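Local coordinates for putative uncharacterized protein (Methanosarcina barkeri str. Fusaro, PDB 3P43) that probably hydrolyses 3'-phosphoester ends of damaged DNA as a manganese-dependent beta-barrel enzyme of the LigD 3'-phosphoesterase repair superfamily, at residues 32-37 with 101-106; 105-110 with 121-126. One frame throughout, in Å; residues are numbered along the deposited sequence.

Overall arrangement
Both contacts pair the long strand 98-114 of the phosphoesterase beta barrel with a neighbour: contact 1 with strand 31-38, contact 2 with strand 117-123. Their centres lie 11 Å apart, and R105 and G106 belong to both. The manganese end is in contact 1, where H37 ND1 binds the ion at 2.4 Å and H43 and D45 complete the protein ligands; contact 2 continues the sheet toward the hairpin end of the long strand. D104 ties the two together, its OD1 probably accepting from K125 N at 3.0 Å and its OD2 from E126 N at 3.1 Å. The F32 ring packs on T107, and W103 on E126.

Contact 1: 32-37 with 101-106. With MN (manganese (II) ion), chain B.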
loop_
_atom_site.group_PDB
_atom_site.type_symbol
_atom_site.label_atom_id
_atom_site.label_comp_id
_atom_site.label_asym_id
_atom_site.label_seq_id
_atom_site.Cartn_x
_atom_site.Cartn_y
_atom_site.Cartn_z
ATOM N N PHE A 32 -0.516 4.420 -7.977
ATOM C CA PHE A 32 -0.395 3.531 -6.840
ATOM C C PHE A 32 0.529 2.405 -7.258
ATOM O O PHE A 32 0.604 2.056 -8.442
ATOM C CB PHE A 32 -1.770 3.001 -6.380
ATOM C CG PHE A 32 -2.236 1.752 -7.101
ATOM C CD1 PHE A 32 -1.882 0.494 -6.640
ATOM C CD2 PHE A 32 -3.054 1.840 -8.218
ATOM C CE1 PHE A 32 -2.307 -0.654 -7.296
ATOM C CE2 PHE A 32 -3.488 0.704 -8.873
ATOM C CZ PHE A 32 -3.116 -0.548 -8.415
ATOM N N VAL A 33 1.258 1.860 -6.294
ATOM C CA VAL A 33 2.124 0.722 -6.565
ATOM C C VAL A 33 2.006 -0.283 -5.430
ATOM O O VAL A 33 1.761 0.079 -4.277
ATOM C CB VAL A 33 3.599 1.137 -6.750
ATOM C CG1 VAL A 33 4.189 1.594 -5.435
ATOM C CG2 VAL A 33 4.420 -0.015 -7.331
ATOM N N VAL A 34 2.142 -1.553 -5.781
ATOM C CA VAL A 34 2.231 -2.609 -4.799
ATOM C C VAL A 34 3.536 -3.353 -5.056
ATOM O O VAL A 34 3.739 -3.928 -6.125
ATOM C CB VAL A 34 1.053 -3.583 -4.905
ATOM C CG1 VAL A 34 1.262 -4.761 -3.959
ATOM C CG2 VAL A 34 -0.258 -2.877 -4.612
ATOM N N GLN A 35 4.427 -3.319 -4.077
ATOM C CA GLN A 35 5.687 -4.037 -4.174
ATOM C C GLN A 35 5.725 -5.201 -3.190
ATOM O O GLN A 35 5.547 -5.020 -1.982
ATOM C CB GLN A 35 6.865 -3.084 -3.930
ATOM C CG GLN A 35 7.297 -2.298 -5.174
ATOM C CD GLN A 35 8.007 -1.004 -4.829
ATOM O OE1 GLN A 35 7.751 -0.410 -3.784
ATOM N NE2 GLN A 35 8.895 -0.551 -5.714
ATOM N N ARG A 36 5.938 -6.399 -3.717
ATOM C CA ARG A 36 6.219 -7.552 -2.887
ATOM C C ARG A 36 7.619 -7.373 -2.334
ATOM O O ARG A 36 8.577 -7.244 -3.094
ATOM C CB ARG A 36 6.150 -8.837 -3.701
ATOM C CG ARG A 36 6.179 -10.091 -2.846
ATOM C CD ARG A 36 6.151 -11.341 -3.697
ATOM N NE ARG A 36 7.430 -11.586 -4.354
ATOM C CZ ARG A 36 7.561 -12.148 -5.551
ATOM N NH1 ARG A 36 6.486 -12.516 -6.233
ATOM N NH2 ARG A 36 8.766 -12.337 -6.073
ATOM N N HIS A 37 7.736 -7.354 -1.013
ATOM C CA HIS A 37 9.020 -7.100 -0.375
ATOM C C HIS A 37 9.476 -8.334 0.395
ATOM O O HIS A 37 8.869 -8.708 1.393
ATOM C CB HIS A 37 8.914 -5.889 0.552
ATOM C CG HIS A 37 10.231 -5.402 1.066
ATOM N ND1 HIS A 37 10.337 -4.440 2.047
ATOM C CD2 HIS A 37 11.500 -5.746 0.739
ATOM C CE1 HIS A 37 11.612 -4.211 2.301
ATOM N NE2 HIS A 37 12.339 -4.989 1.520
ATOM N N GLU A 101 9.874 -6.502 -5.769
ATOM C CA GLU A 101 9.272 -6.741 -7.079
ATOM C C GLU A 101 7.941 -6.015 -7.214
ATOM O O GLU A 101 7.168 -5.933 -6.258
ATOM C CB GLU A 101 9.066 -8.236 -7.327
ATOM C CG GLU A 101 8.377 -8.535 -8.659
ATOM C CD GLU A 101 8.351 -10.014 -8.988
ATOM O OE1 GLU A 101 7.515 -10.736 -8.403
ATOM O OE2 GLU A 101 9.166 -10.454 -9.828
ATOM N N ILE A 102 7.671 -5.487 -8.402
ATOM C CA ILE A 102 6.403 -4.821 -8.650
ATOM C C ILE A 102 5.331 -5.881 -8.812
ATOM O O ILE A 102 5.358 -6.647 -9.773
ATOM C CB ILE A 102 6.429 -3.950 -9.919
ATOM C CG1 ILE A 102 7.593 -2.960 -9.879
ATOM C CG2 ILE A 102 5.115 -3.190 -10.058
ATOM C CD1 ILE A 102 7.332 -1.761 -9.015
ATOM N N TRP A 103 4.401 -5.925 -7.859
ATOM C CA TRP A 103 3.287 -6.866 -7.894
ATOM C C TRP A 103 2.098 -6.302 -8.664
ATOM O O TRP A 103 1.435 -7.023 -9.408
ATOM C CB TRP A 103 2.865 -7.226 -6.477
ATOM C CG TRP A 103 1.784 -8.266 -6.390
ATOM C CD1 TRP A 103 1.938 -9.618 -6.501
ATOM C CD2 TRP A 103 0.388 -8.045 -6.131
ATOM N NE1 TRP A 103 0.729 -10.249 -6.342
ATOM C CE2 TRP A 103 -0.238 -9.305 -6.112
ATOM C CE3 TRP A 103 -0.391 -6.901 -5.923
ATOM C CZ2 TRP A 103 -1.605 -9.455 -5.897
ATOM C CZ3 TRP A 103 -1.750 -7.054 -5.704
ATOM C CH2 TRP A 103 -2.341 -8.319 -5.692
ATOM N N ASP A 104 1.822 -5.015 -8.470
ATOM C CA ASP A 104 0.820 -4.323 -9.272
ATOM C C ASP A 104 1.186 -2.849 -9.384
ATOM O O ASP A 104 1.972 -2.326 -8.594
ATOM C CB ASP A 104 -0.582 -4.473 -8.669
ATOM C CG ASP A 104 -1.691 -4.116 -9.658
ATOM O OD1 ASP A 104 -1.423 -4.043 -10.873
ATOM O OD2 ASP A 104 -2.840 -3.914 -9.220
ATOM N N ARG A 105 0.608 -2.180 -10.369
ATOM C CA ARG A 105 0.905 -0.778 -10.599
ATOM C C ARG A 105 -0.224 -0.131 -11.391
ATOM O O ARG A 105 -0.763 -0.725 -12.322
ATOM C CB ARG A 105 2.232 -0.638 -11.350
ATOM C CG ARG A 105 2.735 0.790 -11.432
ATOM C CD ARG A 105 3.739 0.975 -12.551
ATOM N NE ARG A 105 3.937 2.396 -12.819
ATOM C CZ ARG A 105 4.788 3.164 -12.150
ATOM N NH1 ARG A 105 5.529 2.639 -11.186
ATOM N NH2 ARG A 105 4.901 4.452 -12.450
ATOM N N GLY A 106 -0.592 1.088 -11.021
ATOM C CA GLY A 106 -1.658 1.753 -11.733
ATOM C C GLY A 106 -1.843 3.188 -11.307
ATOM O O GLY A 106 -0.949 3.805 -10.733
HETATM MN MN MN B . 8.492 -3.349 3.128
HETATM O O HOH W 1 9.830 -12.946 -8.736
#
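V34 O receives two backbone N-H groups, from W103 N at 2.7 Å and D104 N at 3.2 Å, the mark of a classic beta bulge in this antiparallel barrel pair. The extra residue shifts the register by one, and W103 lies alongside V34, pointing the same way, with W103 CE3 3.3 Å from V34 CG1. On the face shared by V34 and D104, F32 CG sits between its backbone N and carbonyl carbon (chi1 87°), which swings the ring across the neighbouring strand: one face rests over the G106 backbone, and D104 OD2, which also accepts from L127 N, meets the edge, 3.5 Å from F32 CZ. A serine here, lacking the ring, would probably open a gap over the G106 backbone and leave the D104 carboxylate without its aromatic neighbour. On the other face, V33 CG2 touches I102 CD1 at 3.8 Å, the side chains crossing at about a right angle, and Q35 runs past I102 to bond R47 and the Y83 and F86 carbonyls. At the far end R36 bends at chi3 (74°), bringing NH1 to 3.0 Å from E101 OE1 in a salt bridge, guanidinium and carboxylate planes 60° apart; a water joins R36 NH2 to E101 OE2.

Contact 2: 105-110 with 121-126; sequences RGTFEL and SLEGKE
E109 and S121 form a hydrogen-bonded antiparallel pair, with S121 N donating to E109 O at 2.7 Å, nearly straight at 173°, and E109 N returning the bond to S121 O. Two residues on, E123 N reaches T107 O at 2.8 Å, a more bent bond. Weaker CA-H...O contacts supplement these: F108 CA approaches S121 O, and G106 CA lies 3.5 Å from E123 O, where the strand of 121-123 gives way to a loop.

Apolar packing belongs to the face of F108 and L122, the non-hydrogen-bonded pair. L122 CD2 meets F108 CB at 3.6 Å and approaches the phenyl ring obliquely. With chi1 at 72°, F108 places CG between its own backbone N and carbonyl carbon, and the side chain leads away from strand 121-123 and touches F32, P30 and L48. L122 likewise reaches F32, and also F46 and L127, so both residues join the buried packing.

Polar side chains occupy the opposite face. E109 OE1 stands 3.8 Å from S121 OG, and a water links this carboxylate to the backbone by donating to E109 OE1 and to S121 O, the carbonyl that also receives E109 N. T107 OG1 meets the aliphatic part of E123, 3.9 Å from E123 CB; E123 then bends at chi2 (53°), carrying its carboxylate away from T107.

At the loop end the G106 and G124 backbones come close, their CA atoms 4.4 Å apart. Strands 98-114 and 117-123 thus form a twisted antiparallel beta hairpin, buried on its F108 and L122 side, within the beta barrel of the LigD phosphoesterase superfamily.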
loop_
_atom_site.group_PDB
_atom_site.type_symbol
_atom_site.label_atom_id
_atom_site.label_comp_id
_atom_site.label_asym_id
_atom_site.label_seq_id
_atom_site.Cartn_x
_atom_site.Cartn_y
_atom_site.Cartn_z
ATOM N N ARG A 105 0.608 -2.180 -10.369
ATOM C CA ARG A 105 0.905 -0.778 -10.599
ATOM C C ARG A 105 -0.224 -0.131 -11.391
ATOM O O ARG A 105 -0.763 -0.725 -12.322
ATOM C CB ARG A 105 2.232 -0.638 -11.350
ATOM C CG ARG A 105 2.735 0.790 -11.432
ATOM C CD ARG A 105 3.739 0.975 -12.551
ATOM N NE ARG A 105 3.937 2.396 -12.819
ATOM C CZ ARG A 105 4.788 3.164 -12.150
ATOM N NH1 ARG A 105 5.529 2.639 -11.186
ATOM N NH2 ARG A 105 4.901 4.452 -12.450
ATOM N N GLY A 106 -0.592 1.088 -11.021
ATOM C CA GLY A 106 -1.658 1.753 -11.733
ATOM C C GLY A 106 -1.843 3.188 -11.307
ATOM O O GLY A 106 -0.949 3.805 -10.733
ATOM N N THR A 107 -3.023 3.713 -11.601
ATOM C CA THR A 107 -3.412 5.043 -11.165
ATOM C C THR A 107 -4.633 4.895 -10.280
ATOM O O THR A 107 -5.215 3.811 -10.180
ATOM C CB THR A 107 -3.780 5.934 -12.351
ATOM O OG1 THR A 107 -4.794 5.288 -13.130
ATOM C CG2 THR A 107 -2.550 6.197 -13.232
ATOM N N PHE A 108 -5.020 5.983 -9.633
ATOM C CA PHE A 108 -6.180 5.944 -8.761
ATOM C C PHE A 108 -6.851 7.304 -8.660
ATOM O O PHE A 108 -6.227 8.334 -8.915
ATOM C CB PHE A 108 -5.793 5.429 -7.373
ATOM C CG PHE A 108 -4.981 6.394 -6.563
ATOM C CD1 PHE A 108 -5.596 7.241 -5.651
ATOM C CD2 PHE A 108 -3.604 6.452 -6.701
ATOM C CE1 PHE A 108 -4.853 8.127 -4.894
ATOM C CE2 PHE A 108 -2.854 7.338 -5.945
ATOM C CZ PHE A 108 -3.482 8.179 -5.042
ATOM N N GLU A 109 -8.134 7.284 -8.306
ATOM C CA GLU A 109 -8.889 8.491 -8.017
ATOM C C GLU A 109 -9.141 8.509 -6.520
ATOM O O GLU A 109 -9.611 7.518 -5.955
ATOM C CB GLU A 109 -10.215 8.491 -8.779
ATOM C CG GLU A 109 -10.063 8.671 -10.286
ATOM C CD GLU A 109 -11.196 8.045 -11.090
ATOM O OE1 GLU A 109 -11.684 6.956 -10.709
ATOM O OE2 GLU A 109 -11.586 8.637 -12.121
ATOM N N LEU A 110 -8.809 9.622 -5.875
ATOM C CA LEU A 110 -8.982 9.743 -4.434
ATOM C C LEU A 110 -10.401 10.187 -4.124
ATOM O O LEU A 110 -10.819 11.267 -4.530
ATOM C CB LEU A 110 -7.982 10.741 -3.852
ATOM C CG LEU A 110 -8.050 11.001 -2.346
ATOM C CD1 LEU A 110 -7.566 9.784 -1.568
ATOM C CD2 LEU A 110 -7.238 12.237 -1.975
ATOM N N SER A 121 -10.277 4.890 -5.587
ATOM C CA SER A 121 -10.658 4.002 -6.673
ATOM C C SER A 121 -9.410 3.618 -7.463
ATOM O O SER A 121 -8.791 4.462 -8.109
ATOM C CB SER A 121 -11.686 4.661 -7.585
ATOM O OG SER A 121 -12.072 3.775 -8.614
ATOM N N LEU A 122 -9.041 2.344 -7.395
ATOM C CA LEU A 122 -7.809 1.875 -8.020
ATOM C C LEU A 122 -8.014 1.372 -9.447
ATOM O O LEU A 122 -9.022 0.737 -9.759
ATOM C CB LEU A 122 -7.179 0.760 -7.182
ATOM C CG LEU A 122 -6.878 1.058 -5.713
ATOM C CD1 LEU A 122 -6.145 -0.119 -5.099
ATOM C CD2 LEU A 122 -6.057 2.314 -5.581
ATOM N N GLU A 123 -7.038 1.647 -10.306
ATOM C CA GLU A 123 -7.064 1.146 -11.674
ATOM C C GLU A 123 -5.773 0.398 -11.991
ATOM O O GLU A 123 -4.894 0.924 -12.669
ATOM C CB GLU A 123 -7.280 2.295 -12.662
ATOM C CG GLU A 123 -7.447 1.851 -14.106
ATOM C CD GLU A 123 -8.533 0.801 -14.266
ATOM O OE1 GLU A 123 -9.722 1.131 -14.049
ATOM O OE2 GLU A 123 -8.195 -0.355 -14.608
ATOM N N GLY A 124 -5.661 -0.825 -11.481
ATOM C CA GLY A 124 -4.493 -1.653 -11.720
ATOM C C GLY A 124 -4.853 -2.931 -12.456
ATOM O O GLY A 124 -5.963 -3.066 -12.976
ATOM N N LYS A 125 -3.913 -3.870 -12.501
ATOM C CA LYS A 125 -4.122 -5.136 -13.195
ATOM C C LYS A 125 -4.605 -6.210 -12.230
ATOM O O LYS A 125 -5.283 -7.153 -12.625
ATOM C CB LYS A 125 -2.828 -5.603 -13.864
ATOM C CG LYS A 125 -2.328 -4.692 -14.964
ATOM C CD LYS A 125 -1.141 -5.320 -15.667
ATOM C CE LYS A 125 -0.713 -4.510 -16.880
ATOM N NZ LYS A 125 0.437 -5.152 -17.577
ATOM N N GLU A 126 -4.231 -6.070 -10.965
ATOM C CA GLU A 126 -4.696 -6.976 -9.925
ATOM C C GLU A 126 -5.791 -6.293 -9.129
ATOM O O GLU A 126 -6.845 -6.871 -8.869
ATOM C CB GLU A 126 -3.545 -7.354 -8.996
ATOM C CG GLU A 126 -2.324 -7.902 -9.708
ATOM C CD GLU A 126 -2.578 -9.250 -10.365
ATOM O OE1 GLU A 126 -3.751 -9.578 -10.644
ATOM O OE2 GLU A 126 -1.599 -9.984 -10.606
HETATM O O HOH W 2 -9.818 4.731 -10.772
#